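Local atomic coordinates of organic hydroperoxide resistance protein (Deinococcus radiodurans, PDB entry 1USP), a protein that probably detoxifies organic hydroperoxides by cysteine-based reduction, as in other members of the OsmC/Ohr family. Residues C57-G60 and A61-V64. Numbering follows the deposited sequence.
Sequences CFQG and ALGV
C57 accepts the amide of A61 on its carbonyl oxygen, C57 O to A61 N 2.8 Å, the first of four successive i to i+4 bonds that make this part of helix 46-68 regular. The methyl of A61 rests near the same oxygen, A61 CB to C57 O 3.4 Å, while the C57 side chain, with SG opposite the backbone N (chi1 -174°), is joined to C121 in a disulfide, the cysteine pair characteristic of Ohr proteins. F58 O receives L62 N (2.9 Å), and L62 CG, set anti to its own carbonyl carbon (chi1 -74°), lies beside the same acceptor, 3.3 Å from F58 O. G63 N bonds to Q59 O at 3.1 Å. The Q59 side chain, bent at chi2 (-75°), slants across L62 and brings Q59 OE1 to 3.9 Å from L62 CD1; NE2 makes a hydrogen bond to the backbone of the other subunit and a weak one to S77 O. G60 closes the series, G60 O accepting V64 N (2.9 Å), with V64 CG2 3.5 Å from G60 O. Around these two turns C57 touches P122 and Y123 of helix 122-127, F58 packs on M114, A117 and H118 and L62 on L113, all of helix 107-120, and F58, Q59 and L62 all touch I79 of strand 78-88.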
loop_
_atom_site.group_PDB
_atom_site.type_symbol
_atom_site.label_atom_id
_atom_site.label_comp_id
_atom_site.label_asym_id
_atom_site.label_seq_id
_atom_site.Cartn_x
_atom_site.Cartn_y
_atom_site.Cartn_z
ATOM N N CYS A 57 -5.913 -4.584 5.650
ATOM C CA CYS A 57 -5.185 -4.631 6.921
ATOM C C CYS A 57 -6.135 -4.389 8.087
ATOM O O CYS A 57 -6.028 -5.016 9.137
ATOM C CB CYS A 57 -4.090 -3.555 6.912
ATOM S SG CYS A 57 -2.979 -3.590 8.344
ATOM N N PHE A 58 -7.068 -3.464 7.894
ATOM C CA PHE A 58 -8.089 -3.182 8.909
ATOM C C PHE A 58 -9.000 -4.375 9.109
ATOM O O PHE A 58 -9.404 -4.648 10.211
ATOM C CB PHE A 58 -8.915 -1.946 8.548
ATOM C CG PHE A 58 -8.779 -0.830 9.531
ATOM C CD1 PHE A 58 -7.534 -0.305 9.821
ATOM C CD2 PHE A 58 -9.895 -0.311 10.182
ATOM C CE1 PHE A 58 -7.404 0.719 10.743
ATOM C CE2 PHE A 58 -9.761 0.720 11.084
ATOM C CZ PHE A 58 -8.518 1.227 11.367
ATOM N N GLN A 59 -9.318 -5.087 8.037
ATOM C CA GLN A 59 -10.115 -6.302 8.132
ATOM C C GLN A 59 -9.374 -7.404 8.888
ATOM O O GLN A 59 -9.981 -8.109 9.695
ATOM C CB GLN A 59 -10.547 -6.797 6.741
ATOM C CG GLN A 59 -11.745 -6.050 6.176
ATOM C CD GLN A 59 -13.076 -6.449 6.837
ATOM O OE1 GLN A 59 -13.088 -7.205 7.809
ATOM N NE2 GLN A 59 -14.190 -5.936 6.307
ATOM N N GLY A 60 -8.074 -7.546 8.642
ATOM C CA GLY A 60 -7.244 -8.475 9.402
ATOM C C GLY A 60 -7.186 -8.078 10.866
ATOM O O GLY A 60 -7.293 -8.924 11.775
ATOM N N ALA A 61 -7.051 -6.778 11.106
ATOM C CA ALA A 61 -7.037 -6.251 12.473
ATOM C C ALA A 61 -8.366 -6.510 13.200
ATOM O O ALA A 61 -8.382 -6.780 14.403
ATOM C CB ALA A 61 -6.724 -4.807 12.464
ATOM N N LEU A 62 -9.478 -6.418 12.483
ATOM C CA LEU A 62 -10.767 -6.765 13.071
ATOM C C LEU A 62 -10.802 -8.235 13.454
ATOM O O LEU A 62 -11.414 -8.598 14.453
ATOM C CB LEU A 62 -11.911 -6.460 12.116
ATOM C CG LEU A 62 -12.199 -4.963 11.989
ATOM C CD1 LEU A 62 -13.066 -4.705 10.784
ATOM C CD2 LEU A 62 -12.850 -4.441 13.265
ATOM N N GLY A 63 -10.149 -9.068 12.650
ATOM C CA GLY A 63 -10.012 -10.487 12.934
ATOM C C GLY A 63 -9.244 -10.719 14.216
ATOM O O GLY A 63 -9.659 -11.517 15.055
ATOM N N VAL A 64 -8.142 -9.985 14.375
ATOM C CA VAL A 64 -7.291 -10.071 15.555
ATOM C C VAL A 64 -8.056 -9.624 16.795
ATOM O O VAL A 64 -7.962 -10.261 17.838
ATOM C CB VAL A 64 -6.018 -9.195 15.408
ATOM C CG1 VAL A 64 -5.289 -9.053 16.745
ATOM C CG2 VAL A 64 -5.083 -9.788 14.361
#